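Local coordinates for protein VAPBC49 (Mycobacterium tuberculosis, PDB 5AF3) that is possibly the DNA-binding antitoxin of a type II toxin-antitoxin system, with VapC45 as its cognate toxin, at residues L115-W124 against L143-F153; P71-Y79 against L171-Q179. One frame throughout, in Å; residues are numbered along the deposited sequence.

Contact 1. Residues L115-W124 against L143-F153; sequences LCTDGAEVLW and LIVPRSGQYVF
Leu-115 and Cys-116 turn their backbone carbonyls toward the rim of the Phe-153 ring. The oxygen of Leu-115 lies near the ring plane, 3.3 Å from CE2 of Phe-153, and accepts the helical bond from the N of Gly-119. Gly-119 meets the ring with bare backbone, its C 3.9 Å from CZ of Phe-153. Ala-120 is the point of nearest backbone approach. Its CB sits over one face of the Phe-153 ring, 3.6 Å from CA of Val-152, and meets CG2 of Ile-144 at 3.8 Å. One turn on, CD1 of Leu-123 bridges CD1 of Leu-143 and CE1 of Phe-153, each at 3.9 Å. Trp-124 closes the contact with an offset stack, its five-membered ring 4.2 Å from the Tyr-151 ring, centroid to centroid, planes at 27°. Trp-124 CG is anti to the backbone N (chi1 170°), which carries the indole to Tyr-151, whose CE2 lies over one face of it; CB of Trp-124 rests on CD1 of Ile-144. The helix packs across a beta hairpin closed by a type I' turn, with helix 95-105 against Leu-115 and Leu-123, and helix 155-161 against Phe-153.

Contact 2. Residues P71-Y79 against L171-Q179; sequences PFVGIAEAY and LASMIRLPQ
A single methyl group, CG2 of Ile-175, stands almost exactly over the middle of the Tyr-79 ring, 3.6 Å from the centroid and 4° off the ring normal. All six ring carbons of Tyr-79 lie at nearly equal distances from it, a textbook CH-pi contact. With CG2 anti to the backbone N of Ile-175, the other branch is directed back along the helix, and CD1 settles 3.7 Å from CA of Ala-76 and 3.8 Å from CZ of Phe-72. CG2 of Ile-75 reaches CD1 of Ile-175 more loosely, at 4.2 Å. Ala-76 and Ala-172 meet methyl to methyl, their CB atoms 3.8 Å apart, bringing helix 72-86 of a putative DNA-binding helix-turn-helix domain against strand 172-176 of the antiparallel sheet that also holds strands 164-166 and 185-187. The Phe-72 ring is turned against the strand backbone, its CE2 3.6 Å from the oxygen of Ala-172, which lies near the ring plane and accepts a hydrogen bond from Arg-12. CZ of Phe-72 lies beside N of Met-174, where Ser-173 and Met-174 form a classic beta bulge opposite Ser-165. Tyr-79 OH bonds to the carbonyl of Tyr-160, and the Arg-176 guanidinium to Asn-184 and Gln-163. The chemistry implies that helix and strand are held together by close apolar packing, nearby polar groups being bonded to residues outside the two segments.

Overall arrangement
The two contacts occupy different parts of the chain, their centres about 21 Å apart and their nearest atoms about 8 Å apart. Contact 2 is central, about 4 Å from the centre of the chain, and joins residues 92 positions apart at their closest ends; contact 1 lies about 20 Å out and joins elements whose sequence falls wholly within that interval. Helix 72-86 links them: its first half supplies contact 2, and farther along Val-80 and Phe-84 touch Leu-115 and Leu-143 of contact 1. This helix belongs to a putative DNA-binding helix-turn-helix domain. The second subunit approaches both: its Ala-214 packs on Val-145 of hairpin strand 144-147, and its Asp-237 on Pro-178 of contact 2.

Contact 1. Residues L115-W124 against L143-F153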
ATOM      1  N   LEU A 115      26.614   0.405   4.158  1.00 22.95           N
ATOM      2  CA  LEU A 115      25.974   1.576   3.543  1.00 19.34           C
ATOM      3  C   LEU A 115      25.422   2.483   4.627  1.00 20.76           C
ATOM      4  O   LEU A 115      25.691   3.672   4.645  1.00 21.11           O
ATOM      5  CB  LEU A 115      24.843   1.174   2.588  1.00 19.02           C
ATOM      6  CG  LEU A 115      24.078   2.376   2.020  1.00 17.67           C
ATOM      7  CD1 LEU A 115      24.953   3.174   1.022  1.00 19.54           C
ATOM      8  CD2 LEU A 115      22.769   1.931   1.317  1.00 19.21           C
ATOM      9  N   CYS A 116      24.624   1.933   5.529  1.00 20.32           N
ATOM     10  CA  CYS A 116      23.923   2.794   6.465  1.00 25.08           C
ATOM     11  C   CYS A 116      24.889   3.535   7.406  1.00 28.28           C
ATOM     12  O   CYS A 116      24.679   4.733   7.693  1.00 24.48           O
ATOM     13  CB  CYS A 116      22.842   2.041   7.213  1.00 28.17           C
ATOM     14  SG  CYS A 116      21.835   3.158   8.098  1.00 31.81           S
ATOM     15  N   THR A 117      25.976   2.859   7.817  1.00 23.08           N
ATOM     16  CA  THR A 117      26.921   3.461   8.759  1.00 28.98           C
ATOM     17  C   THR A 117      27.987   4.371   8.084  1.00 26.90           C
ATOM     18  O   THR A 117      28.429   5.352   8.692  1.00 27.96           O
ATOM     19  CB  THR A 117      27.657   2.378   9.598  1.00 29.66           C
ATOM     20  OG1 THR A 117      28.250   1.425   8.702  1.00 31.64           O
ATOM     21  CG2 THR A 117      26.682   1.679  10.544  1.00 29.05           C
ATOM     22  N   ASP A 118      28.399   4.037   6.864  1.00 25.11           N
ATOM     23  CA  ASP A 118      29.503   4.747   6.184  1.00 26.15           C
ATOM     24  C   ASP A 118      29.123   5.617   5.006  1.00 26.23           C
ATOM     25  O   ASP A 118      29.949   6.442   4.564  1.00 21.00           O
ATOM     26  CB  ASP A 118      30.565   3.765   5.677  1.00 27.27           C
ATOM     27  CG  ASP A 118      31.104   2.853   6.765  1.00 27.00           C
ATOM     28  OD1 ASP A 118      30.880   3.115   7.958  1.00 25.19           O
ATOM     29  OD2 ASP A 118      31.744   1.853   6.387  1.00 28.39           O
ATOM     30  N   GLY A 119      27.924   5.377   4.452  1.00 20.94           N
ATOM     31  CA  GLY A 119      27.531   5.984   3.192  1.00 20.84           C
ATOM     32  C   GLY A 119      27.401   7.511   3.202  1.00 17.43           C
ATOM     33  O   GLY A 119      27.771   8.145   2.222  1.00 18.38           O
ATOM     34  N   ALA A 120      26.885   8.087   4.280  1.00 17.11           N
ATOM     35  CA  ALA A 120      26.583   9.540   4.296  1.00 16.03           C
ATOM     36  C   ALA A 120      27.902  10.303   4.137  1.00 16.31           C
ATOM     37  O   ALA A 120      27.994  11.202   3.311  1.00 17.19           O
ATOM     38  CB  ALA A 120      25.923   9.949   5.588  1.00 19.33           C
ATOM     39  N   GLU A 121      28.907   9.906   4.929  1.00 19.14           N
ATOM     40  CA  GLU A 121      30.234  10.550   4.885  1.00 21.27           C
ATOM     41  C   GLU A 121      30.891  10.368   3.529  1.00 19.79           C
ATOM     42  O   GLU A 121      31.413  11.338   2.969  1.00 19.67           O
ATOM     43  CB  GLU A 121      31.121  10.066   6.038  1.00 22.70           C
ATOM     44  CG  GLU A 121      32.487  10.721   6.090  1.00 30.74           C
ATOM     45  CD  GLU A 121      33.397  10.114   7.161  1.00 36.46           C
ATOM     46  OE1 GLU A 121      32.898   9.363   8.043  1.00 40.11           O
ATOM     47  OE2 GLU A 121      34.626  10.381   7.107  1.00 39.10           O
ATOM     48  N   VAL A 122      30.826   9.153   2.959  1.00 15.97           N
ATOM     49  CA  VAL A 122      31.346   8.919   1.606  1.00 16.56           C
ATOM     50  C   VAL A 122      30.665   9.842   0.562  1.00 20.81           C
ATOM     51  O   VAL A 122      31.313  10.478  -0.294  1.00 19.40           O
ATOM     52  CB  VAL A 122      31.212   7.380   1.203  1.00 19.38           C
ATOM     53  CG1 VAL A 122      31.497   7.170  -0.239  1.00 15.66           C
ATOM     54  CG2 VAL A 122      32.131   6.481   2.109  1.00 22.98           C
ATOM     55  N   LEU A 123      29.340   9.932   0.631  1.00 18.13           N
ATOM     56  CA  LEU A 123      28.629  10.751  -0.340  1.00 17.83           C
ATOM     57  C   LEU A 123      28.914  12.236  -0.190  1.00 15.52           C
ATOM     58  O   LEU A 123      29.000  12.964  -1.160  1.00 17.71           O
ATOM     59  CB  LEU A 123      27.127  10.500  -0.202  1.00 20.39           C
ATOM     60  CG  LEU A 123      26.738   9.135  -0.792  1.00 17.87           C
ATOM     61  CD1 LEU A 123      25.327   8.824  -0.214  1.00 22.80           C
ATOM     62  CD2 LEU A 123      26.776   9.078  -2.304  1.00 22.03           C
ATOM     63  N   TRP A 124      28.996  12.678   1.047  1.00 18.47           N
ATOM     64  CA  TRP A 124      29.351  14.065   1.322  1.00 23.73           C
ATOM     65  C   TRP A 124      30.651  14.467   0.572  1.00 20.70           C
ATOM     66  O   TRP A 124      30.668  15.467  -0.163  1.00 22.79           O
ATOM     67  CB  TRP A 124      29.455  14.273   2.824  1.00 30.38           C
ATOM     68  CG  TRP A 124      30.033  15.565   3.159  1.00 35.66           C
ATOM     69  CD1 TRP A 124      29.529  16.792   2.843  1.00 38.53           C
ATOM     70  CD2 TRP A 124      31.259  15.794   3.861  1.00 37.66           C
ATOM     71  NE1 TRP A 124      30.363  17.779   3.320  1.00 38.53           N
ATOM     72  CE2 TRP A 124      31.436  17.193   3.942  1.00 38.23           C
ATOM     73  CE3 TRP A 124      32.232  14.947   4.427  1.00 39.00           C
ATOM     74  CZ2 TRP A 124      32.534  17.772   4.583  1.00 35.56           C
ATOM     75  CZ3 TRP A 124      33.325  15.522   5.059  1.00 38.12           C
ATOM     76  CH2 TRP A 124      33.463  16.927   5.132  1.00 37.69           C
ATOM     77  N   LEU A 143      19.837  13.120   0.138  1.00 12.88           N
ATOM     78  CA  LEU A 143      20.087  11.992   1.035  1.00 13.95           C
ATOM     79  C   LEU A 143      20.537  12.303   2.448  1.00 18.20           C
ATOM     80  O   LEU A 143      20.218  11.548   3.384  1.00 17.31           O
ATOM     81  CB  LEU A 143      21.138  11.050   0.362  1.00 14.92           C
ATOM     82  CG  LEU A 143      20.671  10.357  -0.903  1.00 15.86           C
ATOM     83  CD1 LEU A 143      21.833   9.682  -1.631  1.00 20.28           C
ATOM     84  CD2 LEU A 143      19.590   9.334  -0.528  1.00 19.64           C
ATOM     85  N   ILE A 144      21.281  13.401   2.643  1.00 15.02           N
ATOM     86  CA  ILE A 144      21.997  13.582   3.894  1.00 18.46           C
ATOM     87  C   ILE A 144      21.731  14.954   4.519  1.00 17.77           C
ATOM     88  O   ILE A 144      21.331  15.898   3.813  1.00 21.09           O
ATOM     89  CB  ILE A 144      23.535  13.337   3.733  1.00 18.60           C
ATOM     90  CG1 ILE A 144      24.199  14.467   2.962  1.00 22.87           C
ATOM     91  CG2 ILE A 144      23.818  11.970   3.079  1.00 16.48           C
ATOM     92  CD1 ILE A 144      25.729  14.341   2.842  1.00 26.91           C
ATOM     93  N   VAL A 145      21.898  15.032   5.831  1.00 19.72           N
ATOM     94  CA  VAL A 145      21.726  16.293   6.568  1.00 24.87           C
ATOM     95  C   VAL A 145      22.744  16.342   7.673  1.00 27.27           C
ATOM     96  O   VAL A 145      23.213  15.274   8.105  1.00 26.96           O
ATOM     97  CB  VAL A 145      20.312  16.428   7.177  1.00 22.82           C
ATOM     98  CG1 VAL A 145      19.312  16.678   6.079  1.00 27.27           C
ATOM     99  CG2 VAL A 145      19.941  15.199   7.978  1.00 22.27           C
ATOM    100  N   PRO A 146      23.110  17.571   8.119  1.00 30.56           N
ATOM    101  CA  PRO A 146      23.923  17.743   9.344  1.00 33.05           C
ATOM    102  C   PRO A 146      23.208  17.253  10.602  1.00 34.43           C
ATOM    103  O   PRO A 146      22.021  17.524  10.801  1.00 40.65           O
ATOM    104  CB  PRO A 146      24.133  19.256   9.431  1.00 31.53           C
ATOM    105  CG  PRO A 146      23.834  19.795   8.075  1.00 30.93           C
ATOM    106  CD  PRO A 146      22.823  18.864   7.454  1.00 29.89           C
ATOM    107  N   ARG A 147      23.918  16.515  11.431  1.00 38.53           N
ATOM    108  CA  ARG A 147      23.441  16.173  12.757  1.00 42.33           C
ATOM    109  C   ARG A 147      24.630  16.211  13.708  1.00 43.77           C
ATOM    110  O   ARG A 147      25.627  15.530  13.471  1.00 44.15           O
ATOM    111  CB  ARG A 147      22.801  14.792  12.763  1.00 44.24           C
ATOM    112  CG  ARG A 147      21.970  14.521  13.992  1.00 48.98           C
ATOM    113  CD  ARG A 147      21.744  13.038  14.189  1.00 52.11           C
ATOM    114  NE  ARG A 147      21.830  12.689  15.605  1.00 58.77           N
ATOM    115  CZ  ARG A 147      20.854  12.869  16.494  1.00 60.24           C
ATOM    116  NH1 ARG A 147      19.685  13.392  16.122  1.00 61.48           N
ATOM    117  NH2 ARG A 147      21.049  12.518  17.761  1.00 62.24           N
ATOM    118  N   SER A 148      24.530  17.021  14.767  1.00 45.70           N
ATOM    119  CA  SER A 148      25.614  17.154  15.764  1.00 47.79           C
ATOM    120  C   SER A 148      26.991  17.375  15.104  1.00 47.11           C
ATOM    121  O   SER A 148      27.978  16.709  15.441  1.00 47.30           O
ATOM    122  CB  SER A 148      25.658  15.932  16.703  1.00 48.65           C
ATOM    123  OG  SER A 148      24.371  15.596  17.211  1.00 51.21           O
ATOM    124  N   GLY A 149      27.035  18.294  14.142  1.00 45.72           N
ATOM    125  CA  GLY A 149      28.275  18.681  13.482  1.00 46.97           C
ATOM    126  C   GLY A 149      28.833  17.743  12.422  1.00 47.63           C
ATOM    127  O   GLY A 149      29.952  17.939  11.963  1.00 46.41           O
ATOM    128  N   GLN A 150      28.060  16.733  12.022  1.00 47.00           N
ATOM    129  CA  GLN A 150      28.475  15.833  10.936  1.00 44.00           C
ATOM    130  C   GLN A 150      27.290  15.486  10.034  1.00 38.65           C
ATOM    131  O   GLN A 150      26.136  15.610  10.450  1.00 36.82           O
ATOM    132  CB  GLN A 150      29.100  14.554  11.491  1.00 44.87           C
ATOM    133  CG  GLN A 150      28.135  13.679  12.273  1.00 51.21           C
ATOM    134  CD  GLN A 150      28.677  12.288  12.548  1.00 54.38           C
ATOM    135  OE1 GLN A 150      29.842  12.002  12.283  1.00 57.86           O
ATOM    136  NE2 GLN A 150      27.826  11.409  13.079  1.00 54.21           N
ATOM    137  N   TYR A 151      27.579  15.047   8.814  1.00 35.77           N
ATOM    138  CA  TYR A 151      26.516  14.654   7.881  1.00 32.35           C
ATOM    139  C   TYR A 151      26.104  13.214   8.108  1.00 30.26           C
ATOM    140  O   TYR A 151      26.942  12.349   8.300  1.00 27.51           O
ATOM    141  CB  TYR A 151      26.936  14.866   6.426  1.00 34.99           C
ATOM    142  CG  TYR A 151      27.072  16.327   6.095  1.00 37.63           C
ATOM    143  CD1 TYR A 151      25.953  17.121   5.846  1.00 33.71           C
ATOM    144  CD2 TYR A 151      28.325  16.929   6.095  1.00 39.61           C
ATOM    145  CE1 TYR A 151      26.087  18.466   5.555  1.00 40.03           C
ATOM    146  CE2 TYR A 151      28.472  18.259   5.807  1.00 41.23           C
ATOM    147  CZ  TYR A 151      27.360  19.036   5.544  1.00 40.29           C
ATOM    148  OH  TYR A 151      27.557  20.387   5.260  1.00 43.17           O
ATOM    149  N   VAL A 152      24.799  12.967   8.072  1.00 25.32           N
ATOM    150  CA  VAL A 152      24.242  11.634   8.275  1.00 23.79           C
ATOM    151  C   VAL A 152      23.086  11.451   7.277  1.00 21.46           C
ATOM    152  O   VAL A 152      22.547  12.438   6.769  1.00 18.00           O
ATOM    153  CB  VAL A 152      23.668  11.448   9.717  1.00 27.78           C
ATOM    154  CG1 VAL A 152      24.747  11.616  10.787  1.00 30.90           C
ATOM    155  CG2 VAL A 152      22.483  12.413   9.968  1.00 25.86           C
ATOM    156  N   PHE A 153      22.662  10.218   7.053  1.00 16.33           N
ATOM    157  CA  PHE A 153      21.461  10.012   6.235  1.00 16.96           C
ATOM    158  C   PHE A 153      20.224  10.568   6.939  1.00 16.40           C
ATOM    159  O   PHE A 153      20.094  10.458   8.151  1.00 17.57           O
ATOM    160  CB  PHE A 153      21.213   8.533   5.976  1.00 19.83           C
ATOM    161  CG  PHE A 153      22.047   7.956   4.878  1.00 16.85           C
ATOM    162  CD1 PHE A 153      21.919   8.396   3.557  1.00 13.30           C
ATOM    163  CD2 PHE A 153      22.951   6.907   5.169  1.00 19.06           C
ATOM    164  CE1 PHE A 153      22.686   7.830   2.522  1.00 20.70           C
ATOM    165  CE2 PHE A 153      23.708   6.313   4.143  1.00 13.71           C
ATOM    166  CZ  PHE A 153      23.601   6.762   2.830  1.00 19.30           C
TER

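Contact 2. Residues P71-Y79 against L171-Q179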
ATOM      1  N   PRO A  71      18.090 -10.854  -9.697  1.00 22.96           N
ATOM      2  CA  PRO A  71      18.539 -11.749  -8.622  1.00 24.16           C
ATOM      3  C   PRO A  71      18.278 -11.019  -7.293  1.00 21.54           C
ATOM      4  O   PRO A  71      17.913  -9.807  -7.310  1.00 22.81           O
ATOM      5  CB  PRO A  71      20.034 -11.952  -8.932  1.00 23.31           C
ATOM      6  CG  PRO A  71      20.454 -10.676  -9.667  1.00 24.07           C
ATOM      7  CD  PRO A  71      19.203 -10.200 -10.422  1.00 22.85           C
ATOM      8  N   PHE A  72      18.439 -11.694  -6.162  1.00 19.07           N
ATOM      9  CA  PHE A  72      18.110 -11.083  -4.883  1.00 18.02           C
ATOM     10  C   PHE A  72      18.905  -9.796  -4.583  1.00 22.51           C
ATOM     11  O   PHE A  72      18.355  -8.803  -4.048  1.00 18.39           O
ATOM     12  CB  PHE A  72      18.241 -12.051  -3.696  1.00 21.51           C
ATOM     13  CG  PHE A  72      17.782 -11.458  -2.422  1.00 22.20           C
ATOM     14  CD1 PHE A  72      16.411 -11.402  -2.118  1.00 18.85           C
ATOM     15  CD2 PHE A  72      18.688 -10.862  -1.550  1.00 19.10           C
ATOM     16  CE1 PHE A  72      16.002 -10.804  -0.917  1.00 20.69           C
ATOM     17  CE2 PHE A  72      18.272 -10.266  -0.359  1.00 18.77           C
ATOM     18  CZ  PHE A  72      16.920 -10.241  -0.046  1.00 22.93           C
ATOM     19  N   VAL A  73      20.198  -9.818  -4.898  1.00 20.26           N
ATOM     20  CA  VAL A  73      21.004  -8.592  -4.739  1.00 18.61           C
ATOM     21  C   VAL A  73      20.403  -7.405  -5.529  1.00 16.04           C
ATOM     22  O   VAL A  73      20.466  -6.241  -5.033  1.00 17.03           O
ATOM     23  CB  VAL A  73      22.528  -8.801  -5.086  1.00 18.28           C
ATOM     24  CG1 VAL A  73      22.719  -9.027  -6.554  1.00 17.12           C
ATOM     25  CG2 VAL A  73      23.375  -7.607  -4.549  1.00 17.81           C
ATOM     26  N   GLY A  74      19.869  -7.671  -6.725  1.00 17.60           N
ATOM     27  CA  GLY A  74      19.238  -6.649  -7.569  1.00 21.10           C
ATOM     28  C   GLY A  74      17.957  -6.066  -6.961  1.00 19.11           C
ATOM     29  O   GLY A  74      17.680  -4.858  -7.079  1.00 18.52           O
ATOM     30  N   ILE A  75      17.116  -6.912  -6.367  1.00 19.68           N
ATOM     31  CA  ILE A  75      15.929  -6.364  -5.695  1.00 21.07           C
ATOM     32  C   ILE A  75      16.314  -5.533  -4.456  1.00 19.45           C
ATOM     33  O   ILE A  75      15.632  -4.554  -4.104  1.00 17.92           O
ATOM     34  CB  ILE A  75      14.822  -7.429  -5.375  1.00 20.45           C
ATOM     35  CG1 ILE A  75      13.448  -6.723  -5.415  1.00 21.23           C
ATOM     36  CG2 ILE A  75      15.046  -8.102  -4.036  1.00 20.42           C
ATOM     37  CD1 ILE A  75      12.270  -7.672  -5.302  1.00 23.84           C
ATOM     38  N   ALA A  76      17.433  -5.894  -3.823  1.00 16.23           N
ATOM     39  CA  ALA A  76      17.910  -5.195  -2.631  1.00 14.61           C
ATOM     40  C   ALA A  76      18.390  -3.805  -3.082  1.00 17.28           C
ATOM     41  O   ALA A  76      18.062  -2.797  -2.447  1.00 13.96           O
ATOM     42  CB  ALA A  76      19.091  -6.001  -1.972  1.00 13.04           C
ATOM     43  N   GLU A  77      19.139  -3.766  -4.188  1.00 18.60           N
ATOM     44  CA  GLU A  77      19.592  -2.491  -4.788  1.00 16.02           C
ATOM     45  C   GLU A  77      18.367  -1.637  -5.215  1.00 16.85           C
ATOM     46  O   GLU A  77      18.296  -0.433  -4.943  1.00 17.19           O
ATOM     47  CB  GLU A  77      20.510  -2.797  -5.974  1.00 17.20           C
ATOM     48  CG  GLU A  77      21.826  -3.477  -5.499  1.00 14.67           C
ATOM     49  CD  GLU A  77      22.677  -4.036  -6.622  1.00 19.54           C
ATOM     50  OE1 GLU A  77      22.112  -4.375  -7.689  1.00 18.53           O
ATOM     51  OE2 GLU A  77      23.932  -4.089  -6.410  1.00 19.08           O
ATOM     52  N   ALA A  78      17.380  -2.272  -5.834  1.00 16.41           N
ATOM     53  CA  ALA A  78      16.135  -1.567  -6.228  1.00 17.48           C
ATOM     54  C   ALA A  78      15.388  -1.027  -5.003  1.00 16.34           C
ATOM     55  O   ALA A  78      14.839   0.079  -5.040  1.00 17.32           O
ATOM     56  CB  ALA A  78      15.218  -2.478  -7.084  1.00 15.95           C
ATOM     57  N   TYR A  79      15.379  -1.799  -3.921  1.00 15.46           N
ATOM     58  CA  TYR A  79      14.731  -1.415  -2.694  1.00 16.63           C
ATOM     59  C   TYR A  79      15.373  -0.144  -2.126  1.00 20.57           C
ATOM     60  O   TYR A  79      14.665   0.816  -1.764  1.00 17.04           O
ATOM     61  CB  TYR A  79      14.767  -2.541  -1.669  1.00 17.34           C
ATOM     62  CG  TYR A  79      14.322  -2.127  -0.287  1.00 17.62           C
ATOM     63  CD1 TYR A  79      12.961  -2.054   0.050  1.00 19.58           C
ATOM     64  CD2 TYR A  79      15.266  -1.841   0.698  1.00 16.55           C
ATOM     65  CE1 TYR A  79      12.575  -1.695   1.324  1.00 19.80           C
ATOM     66  CE2 TYR A  79      14.892  -1.504   1.953  1.00 19.20           C
ATOM     67  CZ  TYR A  79      13.554  -1.399   2.265  1.00 19.77           C
ATOM     68  OH  TYR A  79      13.228  -1.047   3.552  1.00 19.36           O
ATOM     69  N   LEU A 171      26.586  -8.509   2.615  1.00 26.07           N
ATOM     70  CA  LEU A 171      25.560  -8.083   1.641  1.00 24.49           C
ATOM     71  C   LEU A 171      24.185  -8.598   2.055  1.00 26.11           C
ATOM     72  O   LEU A 171      24.091  -9.633   2.726  1.00 21.41           O
ATOM     73  CB  LEU A 171      25.894  -8.543   0.241  1.00 20.70           C
ATOM     74  CG  LEU A 171      27.162  -7.897  -0.377  1.00 23.92           C
ATOM     75  CD1 LEU A 171      27.375  -8.439  -1.726  1.00 20.97           C
ATOM     76  CD2 LEU A 171      26.963  -6.362  -0.496  1.00 21.96           C
ATOM     77  N   ALA A 172      23.132  -7.860   1.668  1.00 20.07           N
ATOM     78  CA  ALA A 172      21.752  -8.203   2.009  1.00 15.89           C
ATOM     79  C   ALA A 172      21.396  -9.709   1.825  1.00 15.92           C
ATOM     80  O   ALA A 172      21.651 -10.313   0.791  1.00 21.78           O
ATOM     81  CB  ALA A 172      20.784  -7.357   1.185  1.00 15.64           C
ATOM     82  N   SER A 173      20.746 -10.246   2.846  1.00 23.83           N
ATOM     83  CA  SER A 173      20.220 -11.593   2.779  1.00 22.51           C
ATOM     84  C   SER A 173      18.698 -11.627   3.030  1.00 24.43           C
ATOM     85  O   SER A 173      18.046 -12.661   2.805  1.00 20.74           O
ATOM     86  CB  SER A 173      20.945 -12.422   3.819  1.00 18.91           C
ATOM     87  OG  SER A 173      20.727 -11.872   5.105  1.00 22.30           O
ATOM     88  N   MET A 174      18.125 -10.505   3.481  1.00 23.81           N
ATOM     89  CA  MET A 174      16.690 -10.455   3.782  1.00 21.72           C
ATOM     90  C   MET A 174      16.291  -8.992   3.852  1.00 21.95           C
ATOM     91  O   MET A 174      17.078  -8.142   4.292  1.00 19.18           O
ATOM     92  CB  MET A 174      16.377 -11.120   5.144  1.00 21.31           C
ATOM     93  CG  MET A 174      14.892 -11.431   5.387  1.00 26.54           C
ATOM     94  SD  MET A 174      14.576 -12.606   6.750  1.00 25.50           S
ATOM     95  CE  MET A 174      14.798 -11.686   8.232  1.00 26.41           C
ATOM     96  N   ILE A 175      15.065  -8.708   3.447  1.00 20.33           N
ATOM     97  CA  ILE A 175      14.519  -7.341   3.510  1.00 18.77           C
ATOM     98  C   ILE A 175      13.094  -7.415   4.082  1.00 17.64           C
ATOM     99  O   ILE A 175      12.252  -8.102   3.516  1.00 18.57           O
ATOM    100  CB  ILE A 175      14.434  -6.688   2.104  1.00 18.91           C
ATOM    101  CG1 ILE A 175      15.788  -6.716   1.343  1.00 18.30           C
ATOM    102  CG2 ILE A 175      13.844  -5.225   2.190  1.00 20.36           C
ATOM    103  CD1 ILE A 175      15.614  -6.652  -0.179  1.00 21.01           C
ATOM    104  N   ARG A 176      12.857  -6.700   5.170  1.00 16.02           N
ATOM    105  CA  ARG A 176      11.540  -6.589   5.767  1.00 18.41           C
ATOM    106  C   ARG A 176      10.777  -5.481   5.032  1.00 22.36           C
ATOM    107  O   ARG A 176      11.330  -4.380   4.834  1.00 20.90           O
ATOM    108  CB  ARG A 176      11.658  -6.246   7.228  1.00 19.54           C
ATOM    109  CG  ARG A 176      10.309  -6.004   7.920  1.00 19.86           C
ATOM    110  CD  ARG A 176      10.467  -5.790   9.390  1.00 23.12           C
ATOM    111  NE  ARG A 176       9.164  -5.519  10.000  1.00 24.53           N
ATOM    112  CZ  ARG A 176       8.602  -4.314  10.032  1.00 28.14           C
ATOM    113  NH1 ARG A 176       9.237  -3.280   9.484  1.00 22.05           N
ATOM    114  NH2 ARG A 176       7.405  -4.138  10.605  1.00 26.92           N
ATOM    115  N   LEU A 177       9.533  -5.768   4.656  1.00 18.88           N
ATOM    116  CA  LEU A 177       8.701  -4.809   3.857  1.00 21.03           C
ATOM    117  C   LEU A 177       7.776  -4.066   4.840  1.00 20.25           C
ATOM    118  O   LEU A 177       6.836  -4.657   5.386  1.00 20.42           O
ATOM    119  CB  LEU A 177       7.949  -5.543   2.729  1.00 22.31           C
ATOM    120  CG  LEU A 177       8.814  -6.389   1.784  1.00 23.08           C
ATOM    121  CD1 LEU A 177       7.975  -7.125   0.819  1.00 20.81           C
ATOM    122  CD2 LEU A 177       9.846  -5.519   1.017  1.00 22.17           C
ATOM    123  N   PRO A 178       8.116  -2.795   5.174  1.00 23.81           N
ATOM    124  CA  PRO A 178       7.431  -2.119   6.293  1.00 24.23           C
ATOM    125  C   PRO A 178       5.969  -1.791   5.984  1.00 19.81           C
ATOM    126  O   PRO A 178       5.215  -1.505   6.910  1.00 23.98           O
ATOM    127  CB  PRO A 178       8.261  -0.841   6.520  1.00 24.61           C
ATOM    128  CG  PRO A 178       8.907  -0.573   5.202  1.00 29.26           C
ATOM    129  CD  PRO A 178       9.159  -1.942   4.569  1.00 25.36           C
ATOM    130  N   GLN A 179       5.591  -1.902   4.723  1.00 16.01           N
ATOM    131  CA  GLN A 179       4.189  -1.665   4.316  1.00 22.97           C
ATOM    132  C   GLN A 179       3.266  -2.748   4.883  1.00 27.77           C
ATOM    133  O   GLN A 179       2.055  -2.524   4.985  1.00 25.37           O
ATOM    134  CB  GLN A 179       4.001  -1.545   2.809  1.00 21.43           C
ATOM    135  CG  GLN A 179       4.194  -2.827   1.966  1.00 21.99           C
ATOM    136  CD  GLN A 179       5.602  -2.962   1.380  1.00 18.58           C
ATOM    137  OE1 GLN A 179       5.760  -3.436   0.242  1.00 24.83           O
ATOM    138  NE2 GLN A 179       6.612  -2.544   2.136  1.00 18.87           N
TER